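Local structure of 3-carboxy-cis,cis-muconate cycloisomerase (Pseudomonas putida, 1RE5) at residues Ala56-Tyr62 against Ala84-Ile89; Asp360-Leu365 against Val396-Leu402. The protein is a cycloisomerase with the elongated, mostly helical chain of the fumarase/aspartase lyase family, built into an assembly of four chains. All coordinates share one frame; numbering follows the deposited sequence.

Contact 1: residues Ala56-Tyr62 against Ala84-Ile89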
ATOM      1  N   ALA D  56     -28.013 -31.687  -7.393  1.00 45.30           N
ATOM      2  CA  ALA D  56     -26.810 -31.375  -8.152  1.00 44.23           C
ATOM      3  C   ALA D  56     -25.973 -30.250  -7.530  1.00 43.78           C
ATOM      4  O   ALA D  56     -24.874 -29.959  -7.996  1.00 43.81           O
ATOM      5  CB  ALA D  56     -27.191 -31.017  -9.582  1.00 43.07           C
ATOM      6  N   CYS D  57     -26.490 -29.619  -6.479  1.00 43.25           N
ATOM      7  CA  CYS D  57     -25.769 -28.534  -5.818  1.00 43.02           C
ATOM      8  C   CYS D  57     -24.794 -29.026  -4.742  1.00 42.44           C
ATOM      9  O   CYS D  57     -24.874 -28.634  -3.576  1.00 41.98           O
ATOM     10  CB  CYS D  57     -26.762 -27.530  -5.222  1.00 42.99           C
ATOM     11  SG  CYS D  57     -27.585 -26.495  -6.471  1.00 45.39           S
ATOM     12  N   GLN D  58     -23.877 -29.895  -5.157  1.00 41.68           N
ATOM     13  CA  GLN D  58     -22.855 -30.443  -4.281  1.00 41.87           C
ATOM     14  C   GLN D  58     -21.506 -30.262  -5.010  1.00 42.49           C
ATOM     15  O   GLN D  58     -21.308 -30.773  -6.113  1.00 42.01           O
ATOM     16  CB  GLN D  58     -23.144 -31.923  -4.000  1.00 40.95           C
ATOM     17  N   ALA D  59     -20.592 -29.514  -4.394  1.00 43.51           N
ATOM     18  CA  ALA D  59     -19.279 -29.232  -4.983  1.00 43.60           C
ATOM     19  C   ALA D  59     -18.534 -30.455  -5.494  1.00 44.12           C
ATOM     20  O   ALA D  59     -17.885 -30.407  -6.536  1.00 44.21           O
ATOM     21  CB  ALA D  59     -18.400 -28.489  -3.975  1.00 42.85           C
ATOM     22  N   GLU D  60     -18.626 -31.547  -4.753  1.00 45.49           N
ATOM     23  CA  GLU D  60     -17.950 -32.792  -5.101  1.00 47.55           C
ATOM     24  C   GLU D  60     -18.221 -33.264  -6.531  1.00 47.93           C
ATOM     25  O   GLU D  60     -17.352 -33.855  -7.180  1.00 48.22           O
ATOM     26  CB  GLU D  60     -18.377 -33.893  -4.127  1.00 50.42           C
ATOM     27  CG  GLU D  60     -18.179 -33.561  -2.637  1.00 55.88           C
ATOM     28  CD  GLU D  60     -18.987 -32.342  -2.158  1.00 58.98           C
ATOM     29  OE1 GLU D  60     -20.207 -32.278  -2.447  1.00 60.73           O
ATOM     30  OE2 GLU D  60     -18.405 -31.453  -1.481  1.00 59.69           O
ATOM     31  N   ARG D  61     -19.426 -32.997  -7.025  1.00 47.59           N
ATOM     32  CA  ARG D  61     -19.824 -33.437  -8.361  1.00 46.92           C
ATOM     33  C   ARG D  61     -19.193 -32.691  -9.532  1.00 46.45           C
ATOM     34  O   ARG D  61     -19.445 -33.038 -10.688  1.00 47.43           O
ATOM     35  CB  ARG D  61     -21.363 -33.384  -8.481  1.00 46.23           C
ATOM     36  N   TYR D  62     -18.363 -31.689  -9.253  1.00 45.34           N
ATOM     37  CA  TYR D  62     -17.771 -30.910 -10.338  1.00 43.75           C
ATOM     38  C   TYR D  62     -16.263 -30.974 -10.488  1.00 42.66           C
ATOM     39  O   TYR D  62     -15.541 -31.267  -9.540  1.00 43.58           O
ATOM     40  CB  TYR D  62     -18.232 -29.464 -10.218  1.00 42.74           C
ATOM     41  CG  TYR D  62     -19.733 -29.356 -10.228  1.00 42.39           C
ATOM     42  CD1 TYR D  62     -20.469 -29.423  -9.043  1.00 41.11           C
ATOM     43  CD2 TYR D  62     -20.427 -29.234 -11.434  1.00 43.37           C
ATOM     44  CE1 TYR D  62     -21.862 -29.367  -9.061  1.00 41.70           C
ATOM     45  CE2 TYR D  62     -21.819 -29.183 -11.463  1.00 43.44           C
ATOM     46  CZ  TYR D  62     -22.526 -29.249 -10.277  1.00 42.90           C
ATOM     47  OH  TYR D  62     -23.897 -29.195 -10.331  1.00 44.19           O
ATOM     48  N   ALA D  84     -22.244 -26.040 -16.142  1.00 45.36           N
ATOM     49  CA  ALA D  84     -21.915 -27.386 -15.699  1.00 46.40           C
ATOM     50  C   ALA D  84     -23.036 -27.945 -14.831  1.00 47.29           C
ATOM     51  O   ALA D  84     -23.326 -29.143 -14.868  1.00 47.67           O
ATOM     52  CB  ALA D  84     -20.596 -27.380 -14.918  1.00 47.05           C
ATOM     53  N   LEU D  85     -23.658 -27.080 -14.038  1.00 47.47           N
ATOM     54  CA  LEU D  85     -24.750 -27.512 -13.176  1.00 48.19           C
ATOM     55  C   LEU D  85     -25.902 -27.979 -14.067  1.00 49.87           C
ATOM     56  O   LEU D  85     -26.493 -29.037 -13.839  1.00 50.78           O
ATOM     57  CB  LEU D  85     -25.210 -26.356 -12.279  1.00 45.51           C
ATOM     58  CG  LEU D  85     -26.480 -26.561 -11.444  1.00 43.86           C
ATOM     59  CD1 LEU D  85     -26.348 -27.784 -10.553  1.00 42.62           C
ATOM     60  CD2 LEU D  85     -26.726 -25.322 -10.601  1.00 43.80           C
ATOM     61  N   GLY D  86     -26.207 -27.186 -15.091  1.00 50.66           N
ATOM     62  CA  GLY D  86     -27.280 -27.534 -16.002  1.00 51.08           C
ATOM     63  C   GLY D  86     -27.070 -28.886 -16.667  1.00 51.88           C
ATOM     64  O   GLY D  86     -28.015 -29.673 -16.775  1.00 51.16           O
ATOM     65  N   LYS D  87     -25.839 -29.159 -17.104  1.00 51.74           N
ATOM     66  CA  LYS D  87     -25.518 -30.425 -17.763  1.00 52.58           C
ATOM     67  C   LYS D  87     -25.611 -31.625 -16.815  1.00 54.06           C
ATOM     68  O   LYS D  87     -25.681 -32.771 -17.263  1.00 54.48           O
ATOM     69  CB  LYS D  87     -24.128 -30.355 -18.392  1.00 50.07           C
ATOM     70  N   VAL D  88     -25.614 -31.364 -15.511  1.00 55.85           N
ATOM     71  CA  VAL D  88     -25.709 -32.438 -14.523  1.00 57.65           C
ATOM     72  C   VAL D  88     -27.177 -32.715 -14.234  1.00 59.64           C
ATOM     73  O   VAL D  88     -27.585 -33.861 -14.034  1.00 60.39           O
ATOM     74  CB  VAL D  88     -24.987 -32.064 -13.194  1.00 57.27           C
ATOM     75  CG1 VAL D  88     -25.374 -33.043 -12.086  1.00 56.29           C
ATOM     76  CG2 VAL D  88     -23.476 -32.100 -13.392  1.00 56.76           C
ATOM     77  N   ILE D  89     -27.968 -31.651 -14.212  1.00 61.56           N
ATOM     78  CA  ILE D  89     -29.394 -31.767 -13.963  1.00 63.83           C
ATOM     79  C   ILE D  89     -30.083 -32.382 -15.185  1.00 65.84           C
ATOM     80  O   ILE D  89     -31.149 -32.986 -15.061  1.00 65.84           O
ATOM     81  CB  ILE D  89     -30.011 -30.378 -13.662  1.00 63.40           C
ATOM     82  CG1 ILE D  89     -29.476 -29.858 -12.327  1.00 63.02           C
ATOM     83  CG2 ILE D  89     -31.532 -30.461 -13.643  1.00 63.65           C
ATOM     84  CD1 ILE D  89     -30.006 -28.489 -11.947  1.00 63.49           C
TER

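Contact 2: residues Asp360-Leu365 against Val396-Leu402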
ATOM      1  N   ASP D 360      17.613  -3.244  37.340  1.00 37.65           N
ATOM      2  CA  ASP D 360      18.628  -2.293  37.777  1.00 41.76           C
ATOM      3  C   ASP D 360      19.906  -2.373  36.942  1.00 41.05           C
ATOM      4  O   ASP D 360      21.025  -2.442  37.456  1.00 40.50           O
ATOM      5  CB  ASP D 360      18.928  -2.367  39.298  1.00 45.16           C
ATOM      6  CG  ASP D 360      18.918  -3.766  39.850  1.00 48.61           C
ATOM      7  OD1 ASP D 360      17.811  -4.313  40.052  1.00 52.17           O
ATOM      8  OD2 ASP D 360      20.016  -4.315  40.093  1.00 50.30           O
ATOM      9  N   LEU D 361      19.702  -2.338  35.628  1.00 40.73           N
ATOM     10  CA  LEU D 361      20.787  -2.363  34.659  1.00 40.02           C
ATOM     11  C   LEU D 361      21.266  -0.922  34.556  1.00 39.33           C
ATOM     12  O   LEU D 361      22.400  -0.660  34.189  1.00 39.29           O
ATOM     13  CB  LEU D 361      20.267  -2.846  33.306  1.00 39.80           C
ATOM     14  CG  LEU D 361      21.264  -3.377  32.284  1.00 39.48           C
ATOM     15  CD1 LEU D 361      22.100  -4.459  32.920  1.00 39.33           C
ATOM     16  CD2 LEU D 361      20.515  -3.934  31.083  1.00 39.86           C
ATOM     17  N   THR D 362      20.379   0.012  34.884  1.00 38.74           N
ATOM     18  CA  THR D 362      20.710   1.428  34.872  1.00 39.18           C
ATOM     19  C   THR D 362      21.037   1.837  36.312  1.00 40.22           C
ATOM     20  O   THR D 362      21.143   3.021  36.647  1.00 39.24           O
ATOM     21  CB  THR D 362      19.543   2.275  34.356  1.00 38.74           C
ATOM     22  OG1 THR D 362      18.380   2.041  35.160  1.00 40.24           O
ATOM     23  CG2 THR D 362      19.245   1.925  32.923  1.00 39.42           C
ATOM     24  N   GLN D 363      21.179   0.822  37.157  1.00 41.29           N
ATOM     25  CA  GLN D 363      21.511   0.995  38.562  1.00 42.71           C
ATOM     26  C   GLN D 363      20.640   1.958  39.346  1.00 40.86           C
ATOM     27  O   GLN D 363      21.146   2.846  40.020  1.00 38.58           O
ATOM     28  CB  GLN D 363      22.974   1.399  38.681  1.00 45.52           C
ATOM     29  CG  GLN D 363      23.908   0.328  38.151  1.00 50.62           C
ATOM     30  CD  GLN D 363      25.364   0.716  38.256  1.00 54.39           C
ATOM     31  OE1 GLN D 363      25.791   1.751  37.722  1.00 56.79           O
ATOM     32  NE2 GLN D 363      26.143  -0.111  38.948  1.00 55.57           N
ATOM     33  N   GLY D 364      19.328   1.763  39.255  1.00 41.60           N
ATOM     34  CA  GLY D 364      18.389   2.605  39.976  1.00 41.69           C
ATOM     35  C   GLY D 364      18.097   3.971  39.385  1.00 40.82           C
ATOM     36  O   GLY D 364      17.219   4.658  39.873  1.00 42.11           O
ATOM     37  N   LEU D 365      18.815   4.377  38.349  1.00 40.50           N
ATOM     38  CA  LEU D 365      18.571   5.685  37.758  1.00 41.18           C
ATOM     39  C   LEU D 365      17.162   5.792  37.199  1.00 41.75           C
ATOM     40  O   LEU D 365      16.614   6.887  37.062  1.00 42.72           O
ATOM     41  CB  LEU D 365      19.588   5.963  36.651  1.00 41.36           C
ATOM     42  CG  LEU D 365      21.011   6.273  37.124  1.00 42.56           C
ATOM     43  CD1 LEU D 365      21.950   6.393  35.940  1.00 42.44           C
ATOM     44  CD2 LEU D 365      20.999   7.571  37.909  1.00 42.39           C
ATOM     45  N   VAL D 396      26.928   7.512  38.641  1.00 76.21           N
ATOM     46  CA  VAL D 396      27.411   7.221  37.301  1.00 76.93           C
ATOM     47  C   VAL D 396      28.922   7.329  37.262  1.00 77.01           C
ATOM     48  O   VAL D 396      29.607   6.389  36.862  1.00 76.50           O
ATOM     49  CB  VAL D 396      26.816   8.196  36.274  1.00 77.56           C
ATOM     50  CG1 VAL D 396      27.513   8.026  34.932  1.00 77.99           C
ATOM     51  CG2 VAL D 396      25.315   7.944  36.130  1.00 77.69           C
ATOM     52  N   ALA D 397      29.436   8.484  37.675  1.00 77.51           N
ATOM     53  CA  ALA D 397      30.878   8.712  37.705  1.00 77.89           C
ATOM     54  C   ALA D 397      31.548   7.519  38.384  1.00 78.07           C
ATOM     55  O   ALA D 397      32.097   6.645  37.715  1.00 78.55           O
ATOM     56  CB  ALA D 397      31.191   9.994  38.464  1.00 77.24           C
ATOM     57  N   GLU D 398      31.491   7.477  39.713  1.00 78.19           N
ATOM     58  CA  GLU D 398      32.087   6.373  40.468  1.00 78.11           C
ATOM     59  C   GLU D 398      31.300   5.083  40.259  1.00 77.19           C
ATOM     60  O   GLU D 398      31.372   4.153  41.063  1.00 76.35           O
ATOM     61  CB  GLU D 398      32.143   6.715  41.964  1.00 79.21           C
ATOM     62  CG  GLU D 398      30.817   7.138  42.579  1.00 80.66           C
ATOM     63  CD  GLU D 398      30.932   7.427  44.068  1.00 81.89           C
ATOM     64  OE1 GLU D 398      31.231   6.484  44.834  1.00 81.77           O
ATOM     65  OE2 GLU D 398      30.727   8.595  44.472  1.00 82.57           O
ATOM     66  N   GLN D 399      30.559   5.050  39.159  1.00 76.73           N
ATOM     67  CA  GLN D 399      29.719   3.925  38.781  1.00 76.77           C
ATOM     68  C   GLN D 399      29.425   2.892  39.859  1.00 75.35           C
ATOM     69  O   GLN D 399      30.240   2.016  40.151  1.00 74.87           O
ATOM     70  CB  GLN D 399      30.296   3.235  37.546  1.00 78.59           C
ATOM     71  CG  GLN D 399      31.761   2.864  37.655  1.00 81.60           C
ATOM     72  CD  GLN D 399      32.274   2.182  36.400  1.00 83.05           C
ATOM     73  OE1 GLN D 399      33.464   1.879  36.284  1.00 83.93           O
ATOM     74  NE2 GLN D 399      31.373   1.931  35.452  1.00 84.22           N
ATOM     75  N   ARG D 400      28.239   3.028  40.446  1.00 74.07           N
ATOM     76  CA  ARG D 400      27.731   2.132  41.480  1.00 72.52           C
ATOM     77  C   ARG D 400      26.266   2.495  41.709  1.00 70.53           C
ATOM     78  O   ARG D 400      25.863   3.643  41.503  1.00 69.88           O
ATOM     79  CB  ARG D 400      28.529   2.257  42.783  1.00 73.08           C
ATOM     80  CG  ARG D 400      28.599   3.650  43.380  1.00 73.80           C
ATOM     81  CD  ARG D 400      29.150   3.583  44.799  1.00 74.40           C
ATOM     82  NE  ARG D 400      29.239   4.902  45.411  1.00 74.75           N
ATOM     83  CZ  ARG D 400      29.230   5.117  46.722  1.00 75.14           C
ATOM     84  NH1 ARG D 400      29.137   4.092  47.560  1.00 74.21           N
ATOM     85  NH2 ARG D 400      29.299   6.358  47.193  1.00 75.92           N
ATOM     86  N   HIS D 401      25.478   1.511  42.129  1.00 68.19           N
ATOM     87  CA  HIS D 401      24.050   1.693  42.348  1.00 66.28           C
ATOM     88  C   HIS D 401      23.691   3.003  43.039  1.00 65.82           C
ATOM     89  O   HIS D 401      24.456   3.510  43.861  1.00 65.87           O
ATOM     90  CB  HIS D 401      23.498   0.516  43.147  1.00 64.92           C
ATOM     91  CG  HIS D 401      22.052   0.235  42.884  1.00 63.78           C
ATOM     92  ND1 HIS D 401      21.048   1.120  43.209  1.00 63.34           N
ATOM     93  CD2 HIS D 401      21.443  -0.836  42.321  1.00 63.86           C
ATOM     94  CE1 HIS D 401      19.882   0.606  42.860  1.00 63.80           C
ATOM     95  NE2 HIS D 401      20.094  -0.580  42.319  1.00 63.83           N
ATOM     96  N   LEU D 402      22.524   3.549  42.689  1.00 64.73           N
ATOM     97  CA  LEU D 402      22.042   4.800  43.274  1.00 63.57           C
ATOM     98  C   LEU D 402      21.669   4.573  44.743  1.00 63.56           C
ATOM     99  O   LEU D 402      21.773   5.484  45.562  1.00 63.49           O
ATOM    100  CB  LEU D 402      20.814   5.315  42.513  1.00 62.41           C
ATOM    101  CG  LEU D 402      20.654   6.827  42.296  1.00 61.09           C
ATOM    102  CD1 LEU D 402      19.239   7.117  41.838  1.00 59.87           C
ATOM    103  CD2 LEU D 402      20.945   7.584  43.568  1.00 60.38           C
TER

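Contact 1: residues Ala56-Tyr62 against Ala84-Ile89
A56 and Y62, at the two ends of segment 56-62, which folds back on itself, both lie against helix 78-92: the CA of A56 sits 6.4 Å from that of I89, and the CA of Y62 lies 7.6 Å from that of A84. No hydrogen bond crosses, so the fit is one of shape. The methyl of A56 meets three side chains at once, with CB 3.5 Å from CD1 of L85, 3.7 Å from CG1 of V88 and 3.8 Å from CG1 of I89; an alanine suits a place where chain and helix come this close. V88 divides its branches: with CG1 anti to its backbone N (chi1 167°), that methyl reaches A56 while CG2 comes obliquely to the ring of Y62, 3.9 Å from CE2. The ring's edge carries CE2 to 3.7 Å from the A84 carbonyl O, which lies near the ring plane, and CD2 approaches the small CB of A84 at 4.0 Å. Elsewhere C57 and Y62 touch L29 of helix 21-40, and Q26 of that helix hydrogen-bonds the backbone at C57 and A59. This is loop-on-helix packing within the helical N-terminal part of a lyase-family chain.

Contact 2: residues Asp360-Leu365 against Val396-Leu402
Q363 and H401 bring together a type I' beta turn, T362 to L365, and the capped start of helix 402-407. The Q363 side chain runs alongside the opposing backbone. Its CB packs 3.8 Å from CA of H401; with CG beside its own backbone N (chi1 -63°) and the chain extended beyond, CD comes to 4.0 Å from N of H401, OE1 lies 3.9 Å from N of R400, and NE2 ends 3.7 Å from CA of R400. These are packing contacts, which the long side chain of a glutamine can spread along a loop. The turn's own backbone supplies the polar link: N of L402 donates to O of Q363 over 3.1 Å, with an angle of 153° at the hydrogen, giving the helix start an acceptor from another part of the chain. H401, the N-cap, suits its place because its ring does two things: ND1 accepts from N of R403, while O of Q363 lies over one face of the ring, toward its rim. G364, with a phi of 79° that glycine readily adopts, brings its CA to 3.8 Å from CE1 of H401. L365 touches M279 of the second subunit and C392 of helix 381-397; the side chains of L365 and V396 cross at about a right angle, with CD1 of L365 3.7 Å from CG2 of V396.

Contacts 1 and 2 lie on opposite sides of the chain's centre, their own centres 76 Å apart, and share no helix or loop. Neither is in the core of the chain, their centres lying about 36 and 42 Å from its centre; each is partly buried, yet they differ in chemistry. Contact 1 sets a loop against the flank of a helix, whose backbone groups are largely engaged within the helix, so aliphatic and aromatic groups do the work. Contact 2 meets a helix where it begins, with backbone N-H groups needing acceptors, and there a turn carbonyl and a histidine serve. Residues 56-62 and 84-89 touch no other chain, whereas residues 360-365 also pack on the second subunit.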